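Local coordinates for protein UDP-N-acetylglucosamine pyrophosphorylase (Entamoeba histolytica, PDB 3OC9) that probably catalyses the formation of UDP-N-acetylglucosamine and diphosphate from UTP and N-acetylglucosamine 1-phosphate, the final step of UDP-N-acetylglucosamine biosynthesis, at residues A[26-31]-A[81-86]; A[74-79]-A[192-197]; A[360-365]-A[388-393]; A[377-382]-A[400-405]. All blocks are in the same frame, centred on the assembly; numbering follows the deposited sequence.

Contact 1 (A[26-31]-A[81-86]). With SO4 (sulfate ion), chain B.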
# COMPACT_ATOMS: atom_id res chain seq x y z
N ARG A 26 12.92 -17.55 -6.75
CA ARG A 26 13.46 -16.54 -7.68
C ARG A 26 13.36 -15.12 -7.09
O ARG A 26 14.24 -14.26 -7.30
CB ARG A 26 12.77 -16.63 -9.05
CG ARG A 26 13.21 -15.58 -10.11
CD ARG A 26 14.68 -15.71 -10.53
NE ARG A 26 15.01 -14.75 -11.58
CZ ARG A 26 16.25 -14.40 -11.92
NH1 ARG A 26 17.30 -14.94 -11.30
NH2 ARG A 26 16.44 -13.51 -12.89
N GLY A 27 12.27 -14.88 -6.34
CA GLY A 27 12.10 -13.61 -5.61
C GLY A 27 13.20 -13.39 -4.56
O GLY A 27 13.78 -12.30 -4.50
N LEU A 28 13.47 -14.41 -3.74
CA LEU A 28 14.57 -14.32 -2.76
C LEU A 28 15.94 -14.08 -3.43
O LEU A 28 16.76 -13.31 -2.91
CB LEU A 28 14.62 -15.58 -1.84
CG LEU A 28 13.50 -15.80 -0.79
CD1 LEU A 28 13.79 -17.05 0.08
CD2 LEU A 28 13.26 -14.58 0.11
N GLU A 29 16.18 -14.72 -4.58
CA GLU A 29 17.42 -14.50 -5.35
C GLU A 29 17.57 -13.04 -5.81
O GLU A 29 18.64 -12.42 -5.64
CB GLU A 29 17.49 -15.45 -6.56
CG GLU A 29 18.72 -15.24 -7.48
CD GLU A 29 20.03 -15.68 -6.85
OE1 GLU A 29 20.01 -16.55 -5.95
OE2 GLU A 29 21.09 -15.16 -7.26
N LEU A 30 16.51 -12.48 -6.39
CA LEU A 30 16.52 -11.07 -6.83
C LEU A 30 16.71 -10.07 -5.67
O LEU A 30 17.46 -9.08 -5.82
CB LEU A 30 15.28 -10.76 -7.70
CG LEU A 30 15.27 -11.47 -9.07
CD1 LEU A 30 13.89 -11.47 -9.75
CD2 LEU A 30 16.34 -10.89 -10.01
N ILE A 31 16.04 -10.31 -4.53
CA ILE A 31 16.23 -9.48 -3.32
C ILE A 31 17.72 -9.55 -2.87
O ILE A 31 18.33 -8.52 -2.60
CB ILE A 31 15.29 -9.91 -2.15
CG1 ILE A 31 13.81 -9.57 -2.45
CG2 ILE A 31 15.73 -9.26 -0.80
CD1 ILE A 31 12.81 -10.33 -1.56
N GLU A 81 16.73 -11.03 5.80
CA GLU A 81 17.24 -12.24 6.50
C GLU A 81 16.96 -13.54 5.72
O GLU A 81 17.86 -14.36 5.54
CB GLU A 81 16.63 -12.30 7.90
CG GLU A 81 17.17 -13.41 8.81
CD GLU A 81 16.72 -13.23 10.26
OE1 GLU A 81 15.49 -13.18 10.54
OE2 GLU A 81 17.62 -13.14 11.13
N LEU A 82 15.73 -13.71 5.24
CA LEU A 82 15.36 -14.88 4.42
C LEU A 82 16.19 -14.99 3.13
O LEU A 82 16.66 -16.10 2.77
CB LEU A 82 13.84 -14.88 4.12
CG LEU A 82 12.88 -15.12 5.30
CD1 LEU A 82 11.40 -15.06 4.87
CD2 LEU A 82 13.16 -16.48 5.98
N ALA A 83 16.37 -13.86 2.44
CA ALA A 83 17.21 -13.81 1.24
C ALA A 83 18.68 -14.15 1.55
O ALA A 83 19.34 -14.83 0.75
CB ALA A 83 17.10 -12.43 0.57
N SER A 84 19.18 -13.66 2.69
CA SER A 84 20.57 -13.92 3.10
C SER A 84 20.80 -15.40 3.42
O SER A 84 21.84 -15.97 3.02
CB SER A 84 20.98 -13.02 4.29
OG SER A 84 22.32 -13.30 4.73
N GLU A 85 19.85 -16.02 4.11
CA GLU A 85 19.94 -17.45 4.45
C GLU A 85 19.88 -18.36 3.20
O GLU A 85 20.54 -19.41 3.15
CB GLU A 85 18.87 -17.85 5.48
CG GLU A 85 19.00 -17.11 6.83
CD GLU A 85 17.95 -17.49 7.88
OE1 GLU A 85 16.93 -18.11 7.55
OE2 GLU A 85 18.17 -17.14 9.07
N TYR A 86 19.09 -17.94 2.21
CA TYR A 86 18.95 -18.68 0.95
C TYR A 86 20.21 -18.62 0.05
O TYR A 86 20.67 -19.66 -0.43
CB TYR A 86 17.72 -18.17 0.17
CG TYR A 86 17.54 -18.76 -1.22
CD1 TYR A 86 17.19 -20.10 -1.40
CD2 TYR A 86 17.74 -17.98 -2.36
CE1 TYR A 86 17.03 -20.64 -2.68
CE2 TYR A 86 17.58 -18.51 -3.65
CZ TYR A 86 17.22 -19.84 -3.79
OH TYR A 86 17.06 -20.37 -5.06
S SO4 B . 20.30 -13.94 -12.99
O1 SO4 B . 19.79 -12.82 -12.20
O2 SO4 B . 19.64 -13.96 -14.30
O3 SO4 B . 21.74 -13.79 -13.18
O4 SO4 B . 20.03 -15.20 -12.29
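Leu28 is the main bump of this interface: from helix 21-32 it enters a hollow on helix 68-87 bordered by Leu82, Ala83 and Tyr86. Its two methyls divide the work, CD1 lying 4.0 Å from Leu82 O and close to Tyr86 CB, while CD2 reaches across to Leu82 CB at 4.1 Å. Ala83 is the answering small knob. Its CB presses on Leu28 O at 3.6 Å and on Ile31 CG2 at 3.7 Å, lodging against one turn of the other helix. With so short a side chain at the crossing, the axes of the two segments come within 8.5 Å of each other at 97°. Tyr86 closes the outer flank. Its CG is anti to the backbone N (chi1 174°), which carries the ring out against the flank of helix 21-32, where CD2 meets Leu28 CB at 4.0 Å. Tyr25 also meets the ring. Away from the interface, Arg26 NH1 donates a hydrogen bond of 2.9 Å to O4 of a sulfate, probably from the crystallisation liquor, which lies at the guanidinium edge; NE forms a salt bridge with Asp203. The nearly perpendicular packing joins helix 21-32, which leads into strand 36-41, to helix 68-87, the helix of the beta-alpha-beta crossover from that strand to the neighbouring parallel strand 95-100 in the Rossmann-like GT-A core.

Contact 2 (A[74-79]-A[192-197])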
# COMPACT_ATOMS: atom_id res chain seq x y z
N GLU A 74 10.20 -3.69 10.36
CA GLU A 74 10.44 -5.07 10.84
C GLU A 74 10.23 -6.14 9.74
O GLU A 74 11.00 -7.12 9.64
CB GLU A 74 9.60 -5.35 12.10
CG GLU A 74 10.12 -4.58 13.36
CD GLU A 74 9.32 -4.85 14.64
OE1 GLU A 74 8.23 -5.45 14.58
OE2 GLU A 74 9.78 -4.40 15.72
N ARG A 75 9.22 -5.94 8.89
CA ARG A 75 9.02 -6.82 7.74
C ARG A 75 10.20 -6.75 6.73
O ARG A 75 10.63 -7.79 6.23
CB ARG A 75 7.64 -6.54 7.08
CG ARG A 75 7.31 -7.46 5.88
CD ARG A 75 5.80 -7.75 5.78
NE ARG A 75 5.40 -8.79 6.69
CZ ARG A 75 4.15 -9.13 6.99
NH1 ARG A 75 3.95 -10.11 7.85
NH2 ARG A 75 3.09 -8.51 6.45
N LEU A 76 10.73 -5.55 6.45
CA LEU A 76 11.92 -5.43 5.59
C LEU A 76 13.15 -6.16 6.20
O LEU A 76 13.89 -6.85 5.47
CB LEU A 76 12.25 -3.96 5.27
CG LEU A 76 11.23 -3.15 4.44
CD1 LEU A 76 11.74 -1.70 4.22
CD2 LEU A 76 10.96 -3.82 3.07
N LEU A 77 13.36 -6.02 7.51
CA LEU A 77 14.43 -6.76 8.20
C LEU A 77 14.31 -8.30 8.04
O LEU A 77 15.31 -9.00 7.79
CB LEU A 77 14.54 -6.35 9.68
CG LEU A 77 15.14 -4.96 9.96
CD1 LEU A 77 14.90 -4.58 11.41
CD2 LEU A 77 16.65 -4.86 9.64
N ARG A 78 13.08 -8.82 8.13
CA ARG A 78 12.83 -10.29 7.99
C ARG A 78 13.03 -10.80 6.55
O ARG A 78 13.60 -11.88 6.34
CB ARG A 78 11.44 -10.65 8.52
CG ARG A 78 11.04 -12.14 8.39
CD ARG A 78 12.02 -13.07 9.14
NE ARG A 78 11.55 -14.46 9.18
CZ ARG A 78 12.29 -15.49 9.58
NH1 ARG A 78 13.56 -15.30 9.97
NH2 ARG A 78 11.78 -16.71 9.60
N LEU A 79 12.55 -10.02 5.57
CA LEU A 79 12.77 -10.31 4.16
C LEU A 79 14.26 -10.32 3.79
O LEU A 79 14.72 -11.22 3.07
CB LEU A 79 11.99 -9.31 3.27
CG LEU A 79 10.46 -9.52 3.27
CD1 LEU A 79 9.74 -8.28 2.68
CD2 LEU A 79 10.10 -10.79 2.45
N LYS A 192 2.22 -7.46 2.46
CA LYS A 192 3.49 -8.22 2.47
C LYS A 192 4.74 -7.39 2.00
O LYS A 192 5.85 -7.91 1.97
CB LYS A 192 3.36 -9.55 1.68
CG LYS A 192 2.49 -10.66 2.34
CD LYS A 192 2.45 -11.91 1.41
CE LYS A 192 1.68 -13.11 2.03
NZ LYS A 192 1.72 -14.32 1.09
N ASP A 193 4.55 -6.12 1.62
CA ASP A 193 5.70 -5.27 1.22
C ASP A 193 6.40 -5.86 -0.01
O ASP A 193 5.70 -6.15 -1.00
CB ASP A 193 6.63 -4.96 2.43
CG ASP A 193 5.90 -4.14 3.53
OD1 ASP A 193 5.11 -3.24 3.19
OD2 ASP A 193 6.09 -4.39 4.75
N VAL A 194 7.73 -6.08 0.01
CA VAL A 194 8.44 -6.64 -1.17
C VAL A 194 8.28 -8.19 -1.20
O VAL A 194 9.19 -8.96 -0.84
CB VAL A 194 9.95 -6.16 -1.25
CG1 VAL A 194 10.66 -6.66 -2.54
CG2 VAL A 194 10.04 -4.63 -1.18
N ASP A 195 7.09 -8.64 -1.64
CA ASP A 195 6.64 -10.05 -1.55
C ASP A 195 7.47 -10.92 -2.53
O ASP A 195 7.34 -10.74 -3.74
CB ASP A 195 5.13 -10.11 -1.90
CG ASP A 195 4.54 -11.54 -1.89
OD1 ASP A 195 5.24 -12.47 -1.47
OD2 ASP A 195 3.36 -11.72 -2.34
N PRO A 196 8.30 -11.87 -2.03
CA PRO A 196 9.11 -12.68 -2.97
C PRO A 196 8.27 -13.44 -4.02
O PRO A 196 8.75 -13.63 -5.17
CB PRO A 196 9.89 -13.67 -2.06
CG PRO A 196 9.69 -13.20 -0.67
CD PRO A 196 8.56 -12.20 -0.62
N ASN A 197 7.07 -13.90 -3.63
CA ASN A 197 6.13 -14.58 -4.58
C ASN A 197 5.81 -13.70 -5.79
O ASN A 197 5.82 -14.17 -6.96
CB ASN A 197 4.80 -14.98 -3.87
CG ASN A 197 5.01 -15.95 -2.70
OD1 ASN A 197 5.29 -17.13 -2.90
ND2 ASN A 197 4.86 -15.44 -1.46
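Arg75 meets Asp193 where an inverse gamma turn centred on Val194 runs into the capped N terminus of helix 196-204. The two side chains cross obliquely, their guanidinium and carboxylate planes 64° apart, and the aliphatic part of the arginine does the touching: CG and CD each lie 3.5 Å from Asp193 OD2. Arg75 NE remains 4.9 Å from that oxygen, so the opposite charges probably attract each other without a direct bond. The arginine is bent at its second and third torsions, and its polar end is occupied by other groups: NH2 donates to Cys191 O, and the guanidinium makes a cation-pi contact with Phe381. Asp193 OD1 is likewise engaged, with His184 NE2. One turn further on, Leu79 spreads its methyls over the loop. CD1 comes 3.6 Å from Val194 O, and CD2 packs at 3.7 Å against Pro196 CD, the leucine crossing the proline ring at a slant. Its CB already points at the loop, and CG stands anti to the carbonyl carbon (chi1 -72°), which brings the methyls onto these partners. Leu76 adds a looser touch, CD2 to Val194 CG2 at 4.4 Å. The buried contact thus sets one face of helix 68-87 on the loop before helix 196-204, with Leu38 of strand 36-41 touching both Asp193 and Val194. At the start of that second helix, N-cap Asp195 accepts two bonds on OD1: Asn197 N arrives at 3.2 Å from above the carboxylate plane, and Asn197 ND2 at 3.0 Å on the syn lone pair.

Contact 3 (A[360-365]-A[388-393])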
# COMPACT_ATOMS: atom_id res chain seq x y z
N TYR A 360 -3.95 -19.39 11.98
CA TYR A 360 -3.79 -20.14 10.73
C TYR A 360 -2.33 -20.54 10.45
O TYR A 360 -2.07 -21.70 10.09
CB TYR A 360 -4.44 -19.36 9.55
CG TYR A 360 -4.12 -19.90 8.14
CD1 TYR A 360 -4.89 -20.93 7.57
CD2 TYR A 360 -3.06 -19.38 7.39
CE1 TYR A 360 -4.61 -21.42 6.29
CE2 TYR A 360 -2.77 -19.87 6.10
CZ TYR A 360 -3.54 -20.89 5.56
OH TYR A 360 -3.27 -21.39 4.30
N TYR A 361 -1.39 -19.61 10.60
CA TYR A 361 0.03 -19.89 10.33
C TYR A 361 0.60 -20.94 11.33
O TYR A 361 1.35 -21.86 10.95
CB TYR A 361 0.87 -18.60 10.33
CG TYR A 361 0.78 -17.75 9.04
CD1 TYR A 361 0.58 -18.36 7.78
CD2 TYR A 361 0.95 -16.36 9.09
CE1 TYR A 361 0.52 -17.57 6.58
CE2 TYR A 361 0.89 -15.57 7.90
CZ TYR A 361 0.68 -16.19 6.66
OH TYR A 361 0.61 -15.42 5.49
N LEU A 362 0.23 -20.81 12.61
CA LEU A 362 0.63 -21.81 13.61
C LEU A 362 0.16 -23.24 13.26
O LEU A 362 0.93 -24.19 13.40
CB LEU A 362 0.16 -21.41 15.02
CG LEU A 362 0.98 -20.35 15.77
CD1 LEU A 362 0.22 -19.81 17.00
CD2 LEU A 362 2.39 -20.84 16.18
N LYS A 363 -1.08 -23.37 12.80
CA LYS A 363 -1.64 -24.67 12.39
C LYS A 363 -0.99 -25.23 11.11
O LYS A 363 -0.81 -26.45 10.97
CB LYS A 363 -3.17 -24.58 12.22
CG LYS A 363 -3.93 -24.31 13.53
CD LYS A 363 -5.43 -24.11 13.27
CE LYS A 363 -6.14 -23.69 14.56
NZ LYS A 363 -7.58 -23.35 14.35
N LYS A 364 -0.63 -24.34 10.19
CA LYS A 364 0.04 -24.75 8.95
C LYS A 364 1.46 -25.28 9.26
O LYS A 364 2.00 -26.11 8.50
CB LYS A 364 0.05 -23.58 7.95
CG LYS A 364 0.41 -23.94 6.51
CD LYS A 364 0.20 -22.75 5.56
CE LYS A 364 0.58 -23.10 4.12
NZ LYS A 364 -0.04 -22.14 3.16
N ALA A 365 2.05 -24.81 10.36
CA ALA A 365 3.38 -25.24 10.77
C ALA A 365 3.36 -26.54 11.61
O ALA A 365 4.41 -27.05 12.00
CB ALA A 365 4.10 -24.11 11.53
N GLU A 388 7.05 -19.71 8.03
CA GLU A 388 8.40 -20.32 8.01
C GLU A 388 9.25 -20.13 9.28
O GLU A 388 10.21 -20.89 9.51
CB GLU A 388 9.18 -19.91 6.73
CG GLU A 388 9.95 -18.57 6.80
CD GLU A 388 9.04 -17.35 7.00
OE1 GLU A 388 7.94 -17.30 6.38
OE2 GLU A 388 9.42 -16.44 7.78
N GLY A 389 8.90 -19.15 10.11
CA GLY A 389 9.64 -18.92 11.37
C GLY A 389 9.10 -19.69 12.57
O GLY A 389 9.58 -19.51 13.70
N LEU A 390 8.13 -20.56 12.32
CA LEU A 390 7.36 -21.19 13.40
C LEU A 390 7.59 -22.71 13.48
O LEU A 390 6.82 -23.41 14.15
CB LEU A 390 5.87 -20.87 13.24
CG LEU A 390 5.47 -19.39 13.01
CD1 LEU A 390 3.99 -19.31 12.66
CD2 LEU A 390 5.81 -18.51 14.21
N LYS A 391 8.64 -23.21 12.83
CA LYS A 391 8.88 -24.66 12.74
C LYS A 391 9.12 -25.35 14.09
O LYS A 391 8.84 -26.55 14.24
CB LYS A 391 10.03 -24.97 11.77
CG LYS A 391 9.67 -24.68 10.32
CD LYS A 391 10.76 -25.06 9.35
CE LYS A 391 10.21 -25.00 7.93
NZ LYS A 391 11.20 -25.44 6.91
N GLU A 392 9.62 -24.60 15.07
CA GLU A 392 9.90 -25.13 16.40
C GLU A 392 8.62 -25.55 17.14
O GLU A 392 8.68 -26.24 18.17
CB GLU A 392 10.72 -24.13 17.24
CG GLU A 392 9.89 -23.00 17.86
CD GLU A 392 10.72 -21.84 18.36
OE1 GLU A 392 10.76 -21.62 19.59
OE2 GLU A 392 11.34 -21.15 17.52
N PHE A 393 7.46 -25.16 16.61
CA PHE A 393 6.18 -25.49 17.26
C PHE A 393 5.44 -26.69 16.63
O PHE A 393 4.30 -26.97 17.00
CB PHE A 393 5.26 -24.26 17.35
CG PHE A 393 5.90 -23.06 17.99
CD1 PHE A 393 6.05 -22.98 19.38
CD2 PHE A 393 6.32 -21.98 17.21
CE1 PHE A 393 6.63 -21.86 19.97
CE2 PHE A 393 6.91 -20.86 17.80
CZ PHE A 393 7.07 -20.79 19.18
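Leu390 reaches from a loop to the C-terminal end of helix 347-364, where Tyr361, Leu362 and Ala365 receive it. The contact begins at the root of the leucine: its CB lies 4.1 Å from Ala365 CB, just beyond the last helical residue. The same alanine methyl rests 3.8 Å from Leu390 O, a carbonyl whose polar need is met within its own loop by Phe393 N at 3.1 Å. From CB the chain turns with CG anti to the carbonyl carbon (chi1 -49°), and the branches then part. CD1 runs onto the helix, 4.0 Å from Tyr361 CB and equally 4.0 Å from Leu362 N, so it sits against the backbone between those two residues. It also meets the tip of Leu362, whose CD2 is 4.2 Å away; these two leucine side chains lie at about a right angle. The other branch, CD2, turns to Leu404 of strand 402-404. Leu362 CD2 bridges onward to Phe393 CD2, again at 4.2 Å, approaching the ring obliquely. One face of that ring is covered by Glu392 CG from its own turn, 3.6 Å above the plane and over the centre. Tyr361 takes part through its CB, whereas its ring leads off toward Ile331 of helix 329-332. Methyls, methylenes and one ring thus carry the packing, so the loop is held to the helix end by fit and by the burial of apolar surface, with no directional bond to fix it between the two segments.

Contact 4 (A[377-382]-A[400-405])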
# COMPACT_ATOMS: atom_id res chain seq x y z
N CYS A 377 -3.29 -13.70 19.75
CA CYS A 377 -2.15 -14.40 19.14
C CYS A 377 -1.33 -13.36 18.37
O CYS A 377 -1.72 -12.98 17.26
CB CYS A 377 -2.66 -15.50 18.19
SG CYS A 377 -1.43 -16.66 17.47
N GLU A 378 -0.24 -12.87 18.97
CA GLU A 378 0.62 -11.82 18.39
C GLU A 378 2.00 -12.36 18.04
O GLU A 378 2.77 -12.78 18.92
CB GLU A 378 0.79 -10.61 19.33
CG GLU A 378 -0.52 -9.97 19.78
CD GLU A 378 -0.38 -8.54 20.32
OE1 GLU A 378 0.76 -8.00 20.44
OE2 GLU A 378 -1.43 -7.93 20.60
N ILE A 379 2.32 -12.33 16.74
CA ILE A 379 3.58 -12.83 16.21
C ILE A 379 4.33 -11.68 15.52
O ILE A 379 3.85 -11.15 14.51
CB ILE A 379 3.36 -14.00 15.20
CG1 ILE A 379 2.61 -15.17 15.89
CG2 ILE A 379 4.71 -14.41 14.56
CD1 ILE A 379 2.34 -16.41 14.99
N SER A 380 5.49 -11.30 16.06
CA SER A 380 6.25 -10.14 15.54
C SER A 380 6.58 -10.27 14.05
O SER A 380 6.99 -11.34 13.61
CB SER A 380 7.54 -9.92 16.33
OG SER A 380 8.26 -8.81 15.80
N PHE A 381 6.40 -9.18 13.30
CA PHE A 381 6.80 -9.13 11.87
C PHE A 381 8.33 -9.36 11.73
O PHE A 381 8.81 -9.70 10.63
CB PHE A 381 6.42 -7.77 11.23
CG PHE A 381 4.97 -7.65 10.75
CD1 PHE A 381 3.96 -8.51 11.20
CD2 PHE A 381 4.62 -6.62 9.88
CE1 PHE A 381 2.63 -8.35 10.76
CE2 PHE A 381 3.30 -6.44 9.45
CZ PHE A 381 2.30 -7.32 9.88
N ARG A 382 9.09 -9.16 12.81
CA ARG A 382 10.53 -9.46 12.79
C ARG A 382 10.84 -10.98 12.83
O ARG A 382 11.89 -11.42 12.36
CB ARG A 382 11.27 -8.69 13.91
CG ARG A 382 12.79 -8.85 13.93
CD ARG A 382 13.48 -8.15 12.75
NE ARG A 382 14.91 -8.47 12.66
CZ ARG A 382 15.43 -9.55 12.06
NH1 ARG A 382 14.64 -10.46 11.49
NH2 ARG A 382 16.75 -9.71 12.04
N LEU A 400 -3.95 -20.12 23.96
CA LEU A 400 -3.96 -18.65 23.89
C LEU A 400 -4.30 -18.07 25.26
O LEU A 400 -5.06 -18.69 26.02
CB LEU A 400 -4.95 -18.14 22.81
CG LEU A 400 -4.75 -18.65 21.38
CD1 LEU A 400 -5.69 -17.92 20.40
CD2 LEU A 400 -3.29 -18.46 20.95
N PRO A 401 -3.75 -16.88 25.61
CA PRO A 401 -2.90 -15.95 24.82
C PRO A 401 -1.48 -16.44 24.49
O PRO A 401 -0.83 -17.09 25.32
CB PRO A 401 -2.81 -14.71 25.72
CG PRO A 401 -3.89 -14.88 26.76
CD PRO A 401 -4.01 -16.35 26.96
N PHE A 402 -1.03 -16.10 23.28
CA PHE A 402 0.32 -16.42 22.78
C PHE A 402 0.96 -15.13 22.24
O PHE A 402 0.33 -14.42 21.45
CB PHE A 402 0.23 -17.49 21.69
CG PHE A 402 1.55 -17.88 21.07
CD1 PHE A 402 2.40 -18.80 21.70
CD2 PHE A 402 1.93 -17.38 19.82
CE1 PHE A 402 3.62 -19.18 21.12
CE2 PHE A 402 3.14 -17.76 19.23
CZ PHE A 402 3.99 -18.66 19.88
N ILE A 403 2.17 -14.82 22.71
CA ILE A 403 2.91 -13.62 22.29
C ILE A 403 4.37 -13.96 21.97
O ILE A 403 5.13 -14.40 22.84
CB ILE A 403 2.85 -12.48 23.37
CG1 ILE A 403 1.41 -11.97 23.52
CG2 ILE A 403 3.81 -11.32 23.01
CD1 ILE A 403 1.22 -10.91 24.61
N LEU A 404 4.76 -13.74 20.71
CA LEU A 404 6.11 -14.08 20.25
C LEU A 404 6.81 -12.83 19.71
O LEU A 404 6.42 -12.29 18.68
CB LEU A 404 6.04 -15.18 19.18
CG LEU A 404 7.31 -15.75 18.53
CD1 LEU A 404 8.19 -16.46 19.56
CD2 LEU A 404 6.92 -16.72 17.41
N GLN A 405 7.83 -12.37 20.42
CA GLN A 405 8.53 -11.15 20.03
C GLN A 405 10.02 -11.40 19.77
O GLN A 405 10.57 -12.47 20.10
CB GLN A 405 8.31 -10.02 21.05
CG GLN A 405 6.83 -9.63 21.22
CD GLN A 405 6.25 -8.86 20.02
OE1 GLN A 405 6.74 -7.78 19.66
NE2 GLN A 405 5.19 -9.40 19.42
OXT GLN A 405 10.70 -10.54 19.20
O HOH W 1 10.21 -8.36 17.79
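Glu378 is the centre of the tight part, for its backbone bonds to the residues on both sides of Ile403 in the regular parallel manner. Its N donates to Phe402 O at 3.0 Å, and its O accepts from Leu404 N at 2.8 Å with an N-H...O angle of 171°. Ser380 N extends the pairing to Leu404 O at 3.0 Å. On the sheet face of Cys377, Ile379, Phe402 and Leu404 the packing is apolar: Ile379 CG1 meets the edge of the Phe402 ring at 4.3 Å from CE2, while Cys377 SG, anti to its backbone N (chi1 -172°), approaches CD2 obliquely at 4.2 Å. The other face is mixed. There the carboxylate of Glu378 is buried and bound by Tyr355 OH and Glu63 N, whereas Ile403 beside it is exposed. The pair loosens toward the C terminus, where a water joins Ser380 OG (2.8 Å) to the terminal oxygen Gln405 OXT (2.6 Å). Ser380 OG also accepts from Arg382 N in an ST turn, and Gln405 OE1 is held by Lys66. Backbone bonds therefore set the register of the two strands, and the terminal carboxylate, probably charged, is tied to its neighbour through solvent.

How the contacts relate
From the N terminus, contact 1 opens on helix 21-32 and closes on helix 68-87, but contact 2 has by then begun on the same helix and closes only at 192-197, so these two cross. Pro196 also touches Leu28, making helix 21-32, helix 68-87 and the start of helix 196-204 one cluster. Both are closed before contacts 3 and 4 open, and these cross each other in turn: helix 347-364 meets loop 388-393, while strand 377-379 pairs with the C-terminal strand 402-404. The two groups are joined by salt bridges, Glu81 with Arg382 and Arg78 with Glu388, which tie the C-terminal part of the chain to helix 68-87.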